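Local coordinates for protein fructuronate-tagaturonate epimerase UxaE from Cohnella laeviribosi in complex with 1 glycerol (Cohnella laeviribosi, PDB 6IL9) that catalyses the epimerisation that interconverts fructuronate and tagaturonate, on a zinc-bearing TIM-barrel scaffold, at residues Pro105-Thr110 with Gly369-Glu374; Leu373-Ile378 with Arg463-Arg468; Gly97-Ile102 with Ile125-Leu130; Asp140-Ala145 with Glu153-Asp158. All coordinates share one frame; numbering follows the deposited sequence.

Contact 1: residues Pro105-Thr110 with Gly369-Glu374; sequences PGHVQT and GTNWLE
H107 reaches across to N371 with a single short, nearly straight bond: NE2 donates its hydrogen to OD1 over 2.9 Å, with an N-H...O angle of 170°. From the imidazole side the geometry is textbook, because OD1 lies in the ring plane, at its edge. From the amide side it is unusual. The donor comes down on OD1 from above the carbonyl plane, at right angles to the C=O bond, and not along a lone pair. Ring and amide are turned 74° to each other, which also brings CE1 of H107 to 3.6 Å from ND2 of N371. What fixes the turn of the amide is its other end: ND2 donates to the carbonyl O of G97, so both amide atoms are engaged in a buried setting. H107 places its ring with CG beside the backbone N (chi1 -79°), swinging the end of the side chain nearer to N371 than its CB direction suggests. A leucine here would probably leave both H107 NE2 and the G97 carbonyl without their mate in the interior. One turn along the helix of H107, T110 OG1 returns a 2.8 Å bond to the carbonyl O of G106. L476 and I480 of helix 469-487 pack on the N371 side chain. Helix 104-111 follows strand 93-96 and helix 369-382 follows strand 363-367, the first and last strands of the parallel barrel, so the bond joins the two helices that flank the barrel's closing seam.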
loop_
_atom_site.group_PDB
_atom_site.type_symbol
_atom_site.label_atom_id
_atom_site.label_comp_id
_atom_site.label_asym_id
_atom_site.label_seq_id
_atom_site.Cartn_x
_atom_site.Cartn_y
_atom_site.Cartn_z
ATOM N N PRO A 105 -8.978 10.783 -3.883
ATOM C CA PRO A 105 -8.969 12.253 -3.778
ATOM C C PRO A 105 -8.487 12.761 -2.434
ATOM O O PRO A 105 -7.651 13.675 -2.387
ATOM C CB PRO A 105 -10.432 12.627 -4.044
ATOM C CG PRO A 105 -10.945 11.502 -4.899
ATOM C CD PRO A 105 -10.279 10.266 -4.349
ATOM N N GLY A 106 -8.993 12.188 -1.342
ATOM C CA GLY A 106 -8.506 12.565 -0.022
ATOM C C GLY A 106 -7.013 12.342 0.122
ATOM O O GLY A 106 -6.312 13.155 0.728
ATOM N N HIS A 107 -6.507 11.238 -0.442
ATOM C CA HIS A 107 -5.069 10.969 -0.419
ATOM C C HIS A 107 -4.293 12.037 -1.170
ATOM O O HIS A 107 -3.260 12.519 -0.690
ATOM C CB HIS A 107 -4.787 9.589 -1.008
ATOM C CG HIS A 107 -5.056 8.479 -0.048
ATOM N ND1 HIS A 107 -5.293 7.184 -0.448
ATOM C CD2 HIS A 107 -5.132 8.479 1.304
ATOM C CE1 HIS A 107 -5.490 6.429 0.620
ATOM N NE2 HIS A 107 -5.393 7.189 1.695
ATOM N N VAL A 108 -4.775 12.409 -2.355
ATOM C CA VAL A 108 -4.137 13.469 -3.130
ATOM C C VAL A 108 -4.157 14.789 -2.363
ATOM O O VAL A 108 -3.150 15.509 -2.304
ATOM C CB VAL A 108 -4.821 13.608 -4.499
ATOM C CG1 VAL A 108 -4.283 14.845 -5.209
ATOM C CG2 VAL A 108 -4.599 12.348 -5.331
ATOM N N GLN A 109 -5.311 15.136 -1.779
ATOM C CA GLN A 109 -5.412 16.364 -0.990
ATOM C C GLN A 109 -4.398 16.398 0.142
ATOM O O GLN A 109 -3.919 17.480 0.519
ATOM C CB GLN A 109 -6.826 16.514 -0.417
ATOM C CG GLN A 109 -7.895 16.757 -1.475
ATOM C CD GLN A 109 -9.249 16.290 -1.003
ATOM O OE1 GLN A 109 -9.434 16.008 0.180
ATOM N NE2 GLN A 109 -10.199 16.181 -1.924
ATOM N N THR A 110 -4.050 15.228 0.685
ATOM C CA THR A 110 -3.116 15.162 1.803
ATOM C C THR A 110 -1.675 15.400 1.360
ATOM O O THR A 110 -0.925 16.099 2.046
ATOM C CB THR A 110 -3.235 13.806 2.501
ATOM O OG1 THR A 110 -4.599 13.603 2.905
ATOM C CG2 THR A 110 -2.320 13.765 3.737
ATOM N N GLY A 369 -5.016 -0.556 5.202
ATOM C CA GLY A 369 -6.209 -0.791 6.000
ATOM C C GLY A 369 -6.644 0.390 6.847
ATOM O O GLY A 369 -7.831 0.526 7.165
ATOM N N THR A 370 -5.704 1.260 7.230
ATOM C CA THR A 370 -6.089 2.418 8.034
ATOM C C THR A 370 -7.036 3.330 7.267
ATOM O O THR A 370 -7.856 4.026 7.870
ATOM C CB THR A 370 -4.855 3.199 8.490
ATOM O OG1 THR A 370 -5.149 3.905 9.703
ATOM C CG2 THR A 370 -4.384 4.199 7.419
ATOM N N ASN A 371 -6.956 3.313 5.938
ATOM C CA ASN A 371 -7.852 4.122 5.124
ATOM C C ASN A 371 -9.253 3.523 5.081
ATOM O O ASN A 371 -10.248 4.261 4.999
ATOM C CB ASN A 371 -7.228 4.269 3.733
ATOM C CG ASN A 371 -5.833 4.866 3.803
ATOM O OD1 ASN A 371 -5.652 5.955 4.350
ATOM N ND2 ASN A 371 -4.842 4.154 3.282
ATOM N N TRP A 372 -9.337 2.191 5.165
ATOM C CA TRP A 372 -10.613 1.514 5.357
ATOM C C TRP A 372 -11.171 1.796 6.751
ATOM O O TRP A 372 -12.375 2.026 6.912
ATOM C CB TRP A 372 -10.414 0.011 5.104
ATOM C CG TRP A 372 -11.177 -0.951 5.968
ATOM C CD1 TRP A 372 -10.693 -1.667 7.038
ATOM C CD2 TRP A 372 -12.540 -1.354 5.803
ATOM N NE1 TRP A 372 -11.681 -2.466 7.562
ATOM C CE2 TRP A 372 -12.822 -2.303 6.813
ATOM C CE3 TRP A 372 -13.548 -1.012 4.896
ATOM C CZ2 TRP A 372 -14.082 -2.902 6.948
ATOM C CZ3 TRP A 372 -14.793 -1.614 5.025
ATOM C CH2 TRP A 372 -15.050 -2.541 6.051
ATOM N N LEU A 373 -10.312 1.819 7.775
ATOM C CA LEU A 373 -10.835 2.091 9.109
ATOM C C LEU A 373 -11.367 3.517 9.228
ATOM O O LEU A 373 -12.298 3.762 10.003
ATOM C CB LEU A 373 -9.763 1.834 10.176
ATOM C CG LEU A 373 -9.400 0.376 10.450
ATOM C CD1 LEU A 373 -8.367 0.292 11.581
ATOM C CD2 LEU A 373 -10.627 -0.482 10.796
ATOM N N GLU A 374 -10.807 4.474 8.479
ATOM C CA GLU A 374 -11.392 5.813 8.497
ATOM C C GLU A 374 -12.771 5.832 7.855
ATOM O O GLU A 374 -13.631 6.618 8.266
ATOM C CB GLU A 374 -10.486 6.812 7.791
ATOM C CG GLU A 374 -9.230 7.152 8.581
ATOM C CD GLU A 374 -9.514 7.677 9.978
ATOM O OE1 GLU A 374 -10.483 8.456 10.167
ATOM O OE2 GLU A 374 -8.746 7.312 10.901
#

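Contact 2: residues Leu373-Ile378 with Arg463-Arg468; sequences LEAVRI and RTLSER
L465 presents its two methyls to A375 in different ways: CD1 comes up to the A375 CB at 3.9 Å, while CD2 lies over the backbone, 3.8 Å from the A375 carbonyl O. The end of the leucine does the reaching, since its CB is directed along the flank and not straight across; chi1 of -96°, off the usual staggered values, carries the methyls over to helix 369-382. CD1 also comes within 4.4 Å of the I378 CB, one turn further on, and so meets both residues along the same helix side. I378 itself points across, with CG2 anti to the backbone N, and this methyl touches the R468 CB at 3.7 Å. The isoleucine and the first carbons of the arginine run at a slant to each other. R468 then bends at chi2 and chi3, and its guanidinium goes off to a salt bridge with D471. Y472 of helix 469-487 covers A375 and L465 together, and L100 also lies on A375. Away from this interface, R377 grips the E374 carboxylate side-on, NE to OE1 and NH2 to OE2, each at 2.9 Å. Helix 458-467 ends here against the helix that follows the last barrel strand. Between 373-378 and 463-468 the contact is apolar, without a hydrogen bond, and so non-directional: R468 gives it only methylenes, its charge going to D471 as that of R377 goes to E374.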
loop_
_atom_site.group_PDB
_atom_site.type_symbol
_atom_site.label_atom_id
_atom_site.label_comp_id
_atom_site.label_asym_id
_atom_site.label_seq_id
_atom_site.Cartn_x
_atom_site.Cartn_y
_atom_site.Cartn_z
ATOM N N LEU A 373 -10.312 1.819 7.775
ATOM C CA LEU A 373 -10.835 2.091 9.109
ATOM C C LEU A 373 -11.367 3.517 9.228
ATOM O O LEU A 373 -12.298 3.762 10.003
ATOM C CB LEU A 373 -9.763 1.834 10.176
ATOM C CG LEU A 373 -9.400 0.376 10.450
ATOM C CD1 LEU A 373 -8.367 0.292 11.581
ATOM C CD2 LEU A 373 -10.627 -0.482 10.796
ATOM N N GLU A 374 -10.807 4.474 8.479
ATOM C CA GLU A 374 -11.392 5.813 8.497
ATOM C C GLU A 374 -12.771 5.832 7.855
ATOM O O GLU A 374 -13.631 6.618 8.266
ATOM C CB GLU A 374 -10.486 6.812 7.791
ATOM C CG GLU A 374 -9.230 7.152 8.581
ATOM C CD GLU A 374 -9.514 7.677 9.978
ATOM O OE1 GLU A 374 -10.483 8.456 10.167
ATOM O OE2 GLU A 374 -8.746 7.312 10.901
ATOM N N ALA A 375 -12.999 4.982 6.855
ATOM C CA ALA A 375 -14.341 4.867 6.285
ATOM C C ALA A 375 -15.301 4.247 7.293
ATOM O O ALA A 375 -16.447 4.704 7.443
ATOM C CB ALA A 375 -14.292 4.044 4.993
ATOM N N VAL A 376 -14.842 3.216 8.007
ATOM C CA VAL A 376 -15.653 2.619 9.065
ATOM C C VAL A 376 -15.984 3.656 10.131
ATOM O O VAL A 376 -17.117 3.716 10.630
ATOM C CB VAL A 376 -14.931 1.399 9.669
ATOM C CG1 VAL A 376 -15.681 0.908 10.922
ATOM C CG2 VAL A 376 -14.825 0.274 8.649
ATOM N N ARG A 377 -15.007 4.497 10.486
ATOM C CA ARG A 377 -15.257 5.550 11.466
ATOM C C ARG A 377 -16.362 6.494 10.996
ATOM O O ARG A 377 -17.205 6.917 11.792
ATOM C CB ARG A 377 -13.968 6.321 11.739
ATOM C CG ARG A 377 -14.041 7.208 12.958
ATOM C CD ARG A 377 -12.993 8.310 12.889
ATOM N NE ARG A 377 -11.607 7.836 12.817
ATOM C CZ ARG A 377 -10.888 7.430 13.864
ATOM N NH1 ARG A 377 -11.429 7.391 15.074
ATOM N NH2 ARG A 377 -9.630 7.048 13.698
ATOM N N ILE A 378 -16.384 6.829 9.703
ATOM C CA ILE A 378 -17.474 7.658 9.188
ATOM C C ILE A 378 -18.815 6.954 9.374
ATOM O O ILE A 378 -19.824 7.590 9.712
ATOM C CB ILE A 378 -17.231 8.011 7.709
ATOM C CG1 ILE A 378 -16.031 8.946 7.570
ATOM C CG2 ILE A 378 -18.507 8.629 7.088
ATOM C CD1 ILE A 378 -16.168 10.257 8.274
ATOM N N ARG A 463 -23.042 3.674 -0.067
ATOM C CA ARG A 463 -24.023 4.749 -0.108
ATOM C C ARG A 463 -23.741 5.790 0.972
ATOM O O ARG A 463 -23.761 6.997 0.698
ATOM C CB ARG A 463 -25.429 4.160 0.037
ATOM C CG ARG A 463 -26.546 4.976 -0.569
ATOM C CD ARG A 463 -27.666 4.055 -1.073
ATOM N NE ARG A 463 -28.097 3.094 -0.055
ATOM C CZ ARG A 463 -28.173 1.775 -0.236
ATOM N NH1 ARG A 463 -27.854 1.236 -1.406
ATOM N NH2 ARG A 463 -28.582 0.991 0.754
ATOM N N THR A 464 -23.448 5.354 2.206
ATOM C CA THR A 464 -23.154 6.362 3.224
ATOM C C THR A 464 -21.825 7.049 2.956
ATOM O O THR A 464 -21.696 8.245 3.223
ATOM C CB THR A 464 -23.166 5.788 4.646
ATOM O OG1 THR A 464 -21.872 5.291 4.993
ATOM C CG2 THR A 464 -24.202 4.709 4.810
ATOM N N LEU A 465 -20.838 6.337 2.408
ATOM C CA LEU A 465 -19.554 6.994 2.169
ATOM C C LEU A 465 -19.654 8.014 1.039
ATOM O O LEU A 465 -18.969 9.044 1.074
ATOM C CB LEU A 465 -18.463 5.961 1.888
ATOM C CG LEU A 465 -17.611 5.559 3.107
ATOM C CD1 LEU A 465 -16.690 6.702 3.525
ATOM C CD2 LEU A 465 -18.517 5.178 4.274
ATOM N N SER A 466 -20.516 7.765 0.053
ATOM C CA SER A 466 -20.754 8.771 -0.977
ATOM C C SER A 466 -21.490 9.983 -0.405
ATOM O O SER A 466 -21.130 11.129 -0.696
ATOM C CB SER A 466 -21.537 8.151 -2.133
ATOM O OG SER A 466 -21.793 9.112 -3.139
ATOM N N GLU A 467 -22.515 9.747 0.424
ATOM C CA GLU A 467 -23.219 10.853 1.062
ATOM C C GLU A 467 -22.291 11.668 1.952
ATOM O O GLU A 467 -22.497 12.874 2.118
ATOM C CB GLU A 467 -24.406 10.322 1.876
ATOM C CG GLU A 467 -25.510 9.710 1.032
ATOM C CD GLU A 467 -26.432 8.781 1.821
ATOM O OE1 GLU A 467 -27.333 8.176 1.197
ATOM O OE2 GLU A 467 -26.258 8.647 3.058
ATOM N N ARG A 468 -21.272 11.037 2.531
ATOM C CA ARG A 468 -20.358 11.697 3.459
ATOM C C ARG A 468 -18.965 11.847 2.851
ATOM O O ARG A 468 -17.952 11.778 3.547
ATOM C CB ARG A 468 -20.273 10.933 4.780
ATOM C CG ARG A 468 -21.605 10.427 5.322
ATOM C CD ARG A 468 -22.622 11.529 5.466
ATOM N NE ARG A 468 -22.223 12.493 6.479
ATOM C CZ ARG A 468 -23.069 13.083 7.317
ATOM N NH1 ARG A 468 -24.363 12.793 7.267
ATOM N NH2 ARG A 468 -22.619 13.958 8.209
#

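Contact 3: residues Gly97-Ile102 with Ile125-Leu130; sequences GDRLGI and IRELAL
The R99 guanidinium and the E127 carboxylate stand almost perpendicular, their planes 85° apart, and meet edge-on. E127 OE2 sits in the guanidinium plane beside NE, which donates to it over 2.9 Å at 177° in a salt bridge. The oxygen uses its anti lone pair, the one turned away from OE1. A water spans the same side, accepting from R99 NH2 at 3.1 Å and giving a weak bond to E127 OE2. Y442 adds a cation-pi contact to the guanidinium, and NH1 is bonded to the carbonyl O of H439. R99 gets there with its chain extended from CG to NE, which crosses the glutamate at about a right angle. This is the C-terminal end of the barrel strands, where TIM-barrel active sites lie: 97-102 leaves the first strand, and helix 125-131 follows the second. The E127 side chain is about 5 Å from a bound glycerol and about 9 Å from the zinc ion. Its OE1 accepts from the backbone N of S124, just ahead of the helix, which steadies the carboxylate for R99. In the loop itself D98 OD1 accepts from L100 N at 3.0 Å, an Asx turn that shapes the chain around R99.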
loop_
_atom_site.group_PDB
_atom_site.type_symbol
_atom_site.label_atom_id
_atom_site.label_comp_id
_atom_site.label_asym_id
_atom_site.label_seq_id
_atom_site.Cartn_x
_atom_site.Cartn_y
_atom_site.Cartn_z
ATOM N N GLY A 97 -2.598 2.689 0.114
ATOM C CA GLY A 97 -3.473 1.620 -0.338
ATOM C C GLY A 97 -4.938 1.930 -0.080
ATOM O O GLY A 97 -5.311 2.498 0.950
ATOM N N ASP A 98 -5.774 1.525 -1.023
ATOM C CA ASP A 98 -7.196 1.851 -0.999
ATOM C C ASP A 98 -7.968 0.582 -1.349
ATOM O O ASP A 98 -8.053 0.203 -2.522
ATOM C CB ASP A 98 -7.490 2.984 -1.970
ATOM C CG ASP A 98 -8.940 3.410 -1.947
ATOM O OD1 ASP A 98 -9.723 2.889 -1.112
ATOM O OD2 ASP A 98 -9.293 4.266 -2.778
ATOM N N ARG A 99 -8.532 -0.056 -0.325
ATOM C CA ARG A 99 -9.309 -1.281 -0.462
ATOM C C ARG A 99 -10.678 -1.036 -1.061
ATOM O O ARG A 99 -11.340 -1.999 -1.462
ATOM C CB ARG A 99 -9.479 -1.947 0.905
ATOM C CG ARG A 99 -8.183 -2.409 1.491
ATOM C CD ARG A 99 -8.315 -2.789 2.947
ATOM N NE ARG A 99 -7.128 -3.519 3.383
ATOM C CZ ARG A 99 -6.969 -4.015 4.602
ATOM N NH1 ARG A 99 -7.911 -3.838 5.521
ATOM N NH2 ARG A 99 -5.858 -4.677 4.898
ATOM N N LEU A 100 -11.103 0.221 -1.122
ATOM C CA LEU A 100 -12.461 0.595 -1.485
ATOM C C LEU A 100 -12.557 1.291 -2.826
ATOM O O LEU A 100 -13.614 1.234 -3.461
ATOM C CB LEU A 100 -13.058 1.515 -0.412
ATOM C CG LEU A 100 -13.029 0.969 1.016
ATOM C CD1 LEU A 100 -13.453 2.057 1.993
ATOM C CD2 LEU A 100 -13.937 -0.255 1.127
ATOM N N GLY A 101 -11.492 1.954 -3.267
ATOM C CA GLY A 101 -11.558 2.727 -4.487
ATOM C C GLY A 101 -12.115 4.130 -4.350
ATOM O O GLY A 101 -12.363 4.776 -5.380
ATOM N N ILE A 102 -12.314 4.631 -3.128
ATOM C CA ILE A 102 -12.889 5.955 -2.899
ATOM C C ILE A 102 -11.968 6.886 -2.120
ATOM O O ILE A 102 -12.376 8.006 -1.803
ATOM C CB ILE A 102 -14.251 5.862 -2.181
ATOM C CG1 ILE A 102 -14.091 5.227 -0.800
ATOM C CG2 ILE A 102 -15.257 5.104 -3.035
ATOM C CD1 ILE A 102 -15.381 5.245 0.044
ATOM N N ILE A 125 -2.264 -9.011 -3.583
ATOM C CA ILE A 125 -3.031 -10.083 -4.212
ATOM C C ILE A 125 -4.134 -10.564 -3.279
ATOM O O ILE A 125 -5.271 -10.804 -3.705
ATOM C CB ILE A 125 -2.090 -11.234 -4.623
ATOM C CG1 ILE A 125 -1.160 -10.787 -5.746
ATOM C CG2 ILE A 125 -2.889 -12.445 -5.054
ATOM C CD1 ILE A 125 -1.886 -10.466 -7.038
ATOM N N ARG A 126 -3.821 -10.693 -1.984
ATOM C CA ARG A 126 -4.828 -11.091 -1.007
ATOM C C ARG A 126 -5.939 -10.054 -0.894
ATOM O O ARG A 126 -7.119 -10.405 -0.810
ATOM C CB ARG A 126 -4.171 -11.317 0.356
ATOM C CG ARG A 126 -5.169 -11.482 1.498
ATOM C CD ARG A 126 -4.495 -12.046 2.723
ATOM N NE ARG A 126 -3.935 -13.366 2.446
ATOM C CZ ARG A 126 -2.777 -13.800 2.931
ATOM N NH1 ARG A 126 -2.055 -13.015 3.723
ATOM N NH2 ARG A 126 -2.341 -15.014 2.622
ATOM N N GLU A 127 -5.581 -8.767 -0.880
ATOM C CA GLU A 127 -6.604 -7.726 -0.810
ATOM C C GLU A 127 -7.533 -7.770 -2.015
ATOM O O GLU A 127 -8.743 -7.561 -1.879
ATOM C CB GLU A 127 -5.947 -6.355 -0.706
ATOM C CG GLU A 127 -5.514 -5.999 0.690
ATOM C CD GLU A 127 -4.642 -4.757 0.727
ATOM O OE1 GLU A 127 -3.642 -4.689 -0.030
ATOM O OE2 GLU A 127 -4.959 -3.842 1.519
ATOM N N LEU A 128 -6.983 -8.001 -3.209
ATOM C CA LEU A 128 -7.835 -8.149 -4.386
ATOM C C LEU A 128 -8.782 -9.329 -4.224
ATOM O O LEU A 128 -9.973 -9.227 -4.536
ATOM C CB LEU A 128 -6.988 -8.338 -5.639
ATOM C CG LEU A 128 -6.072 -7.183 -6.042
ATOM C CD1 LEU A 128 -5.254 -7.585 -7.263
ATOM C CD2 LEU A 128 -6.886 -5.919 -6.300
ATOM N N ALA A 129 -8.266 -10.455 -3.730
ATOM C CA ALA A 129 -9.087 -11.655 -3.583
ATOM C C ALA A 129 -10.181 -11.465 -2.537
ATOM O O ALA A 129 -11.314 -11.923 -2.724
ATOM C CB ALA A 129 -8.195 -12.845 -3.227
ATOM N N LEU A 130 -9.869 -10.787 -1.433
ATOM C CA LEU A 130 -10.841 -10.599 -0.364
ATOM C C LEU A 130 -11.872 -9.526 -0.677
ATOM O O LEU A 130 -12.946 -9.525 -0.065
ATOM C CB LEU A 130 -10.127 -10.247 0.947
ATOM C CG LEU A 130 -9.267 -11.342 1.591
ATOM C CD1 LEU A 130 -8.788 -10.931 2.977
ATOM C CD2 LEU A 130 -10.043 -12.647 1.659
HETATM O O HOH W 1 -3.082 -4.421 3.622
#

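Contact 4: residues Asp140-Ala145 with Glu153-Asp158; sequences DAAAYA and EGYGAD
Y155 turns its ring toward A142 and A143 by placing CG between its own backbone N and carbonyl carbon (chi1 74°), with the ring then close to upright on that bond (chi2 -86°). The phenol thus leaves the chain where it leads into the third barrel strand and reaches helix 135-149. Its CE2 meets the A142 CB at 3.6 Å, with CD2 of the same ring side at 4.0 Å from that methyl, and the carbonyl carbon of A142 lies over one ring face. Further out, the hydroxyl rides alongside the next residue: OH is 3.5 Å from the A143 CB. Small side chains at both helix positions let the aromatic ring come this close to the helix backbone. The connection is the beta-alpha-beta unit that a TIM barrel repeats: the chain leaves strand 117-124, passes through helices 125-131 and 135-149 and returns in the strand that runs through A157 and D158, parallel to and beside the first. L120 of strand 117-124 touches both A142 and Y155, while I139 and V146 from neighbouring turns of the helix also pack on the ring. Cut back to an alanine, the tyrosine position is likely to open a gap beside A142 and A143, where the ring lay, and to strip the T82 carbonyl of a donor. That donor is the phenol hydroxyl, which is not left bare in this buried place, for it gives its hydrogen to the carbonyl O of T82.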
loop_
_atom_site.group_PDB
_atom_site.type_symbol
_atom_site.label_atom_id
_atom_site.label_comp_id
_atom_site.label_asym_id
_atom_site.label_seq_id
_atom_site.Cartn_x
_atom_site.Cartn_y
_atom_site.Cartn_z
ATOM N N ASP A 140 -7.281 2.505 -12.012
ATOM C CA ASP A 140 -8.379 3.390 -12.416
ATOM C C ASP A 140 -8.656 4.431 -11.338
ATOM O O ASP A 140 -8.757 5.630 -11.620
ATOM C CB ASP A 140 -9.678 2.605 -12.668
ATOM C CG ASP A 140 -9.665 1.768 -13.950
ATOM O OD1 ASP A 140 -8.817 1.972 -14.850
ATOM O OD2 ASP A 140 -10.554 0.887 -14.053
ATOM N N ALA A 141 -8.810 3.973 -10.091
ATOM C CA ALA A 141 -9.181 4.879 -9.008
ATOM C C ALA A 141 -8.108 5.939 -8.788
ATOM O O ALA A 141 -8.421 7.112 -8.571
ATOM C CB ALA A 141 -9.436 4.086 -7.721
ATOM N N ALA A 142 -6.828 5.545 -8.872
ATOM C CA ALA A 142 -5.743 6.509 -8.700
ATOM C C ALA A 142 -5.682 7.512 -9.848
ATOM O O ALA A 142 -5.461 8.707 -9.619
ATOM C CB ALA A 142 -4.402 5.778 -8.574
ATOM N N ALA A 143 -5.856 7.046 -11.089
ATOM C CA ALA A 143 -5.796 7.952 -12.233
ATOM C C ALA A 143 -6.928 8.965 -12.190
ATOM O O ALA A 143 -6.725 10.155 -12.468
ATOM C CB ALA A 143 -5.848 7.160 -13.545
ATOM N N TYR A 144 -8.132 8.512 -11.859
ATOM C CA TYR A 144 -9.250 9.439 -11.778
ATOM C C TYR A 144 -9.088 10.396 -10.608
ATOM O O TYR A 144 -9.558 11.540 -10.669
ATOM C CB TYR A 144 -10.554 8.655 -11.674
ATOM C CG TYR A 144 -11.080 8.147 -13.000
ATOM C CD1 TYR A 144 -11.371 9.030 -14.033
ATOM C CD2 TYR A 144 -11.299 6.796 -13.210
ATOM C CE1 TYR A 144 -11.866 8.576 -15.241
ATOM C CE2 TYR A 144 -11.788 6.329 -14.428
ATOM C CZ TYR A 144 -12.075 7.227 -15.425
ATOM O OH TYR A 144 -12.575 6.758 -16.623
ATOM N N ALA A 145 -8.426 9.952 -9.541
ATOM C CA ALA A 145 -8.199 10.817 -8.392
ATOM C C ALA A 145 -7.285 11.984 -8.744
ATOM O O ALA A 145 -7.569 13.132 -8.382
ATOM C CB ALA A 145 -7.610 10.011 -7.238
ATOM N N GLU A 153 1.847 16.289 -10.349
ATOM C CA GLU A 153 3.208 16.012 -9.907
ATOM C C GLU A 153 3.622 14.559 -10.093
ATOM O O GLU A 153 4.817 14.264 -10.008
ATOM C CB GLU A 153 3.373 16.393 -8.433
ATOM C CG GLU A 153 3.540 17.882 -8.199
ATOM C CD GLU A 153 2.292 18.665 -8.516
ATOM O OE1 GLU A 153 1.201 18.254 -8.065
ATOM O OE2 GLU A 153 2.396 19.694 -9.222
ATOM N N GLY A 154 2.688 13.654 -10.319
ATOM C CA GLY A 154 3.021 12.258 -10.552
ATOM C C GLY A 154 2.639 11.365 -9.385
ATOM O O GLY A 154 2.792 11.734 -8.214
ATOM N N TYR A 155 2.151 10.172 -9.703
ATOM C CA TYR A 155 1.820 9.174 -8.696
ATOM C C TYR A 155 2.327 7.818 -9.161
ATOM O O TYR A 155 2.515 7.580 -10.356
ATOM C CB TYR A 155 0.301 9.105 -8.424
ATOM C CG TYR A 155 -0.469 8.436 -9.537
ATOM C CD1 TYR A 155 -0.904 9.166 -10.636
ATOM C CD2 TYR A 155 -0.770 7.075 -9.487
ATOM C CE1 TYR A 155 -1.597 8.550 -11.667
ATOM C CE2 TYR A 155 -1.448 6.459 -10.508
ATOM C CZ TYR A 155 -1.859 7.202 -11.594
ATOM O OH TYR A 155 -2.543 6.570 -12.606
ATOM N N GLY A 156 2.536 6.927 -8.195
ATOM C CA GLY A 156 3.004 5.585 -8.476
ATOM C C GLY A 156 1.964 4.500 -8.268
ATOM O O GLY A 156 0.934 4.722 -7.628
ATOM N N ALA A 157 2.239 3.310 -8.797
ATOM C CA ALA A 157 1.359 2.152 -8.670
ATOM C C ALA A 157 2.196 0.941 -8.290
ATOM O O ALA A 157 3.120 0.570 -9.025
ATOM C CB ALA A 157 0.599 1.885 -9.979
ATOM N N ASP A 158 1.863 0.321 -7.155
ATOM C CA ASP A 158 2.652 -0.732 -6.525
ATOM C C ASP A 158 1.895 -2.053 -6.602
ATOM O O ASP A 158 0.766 -2.161 -6.105
ATOM C CB ASP A 158 2.942 -0.347 -5.068
ATOM C CG ASP A 158 3.702 -1.407 -4.283
ATOM O OD1 ASP A 158 4.314 -2.335 -4.863
ATOM O OD2 ASP A 158 3.699 -1.271 -3.038
#

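Along the chain, contact 3 opens first, at 97-102, and closes at 125-130 around helix 104-111 and strand 117-124. Contact 1 starts inside that loop and ends far beyond it, at 369-374, so the two cross. Contact 4 is a short loop, 140-145 back to 153-158, nested within contact 1. Where contact 1 ends, contact 2 begins, sharing L373 and E374, and it closes at 463-468 through a region without strands. Contacts 3 and 4 stay among the first three barrel strands and their helices; contact 1 carries the chain to the eighth, and contact 2 adds a later helix. I102 and L100 of contact 3 touch L465 and A375 of contact 2.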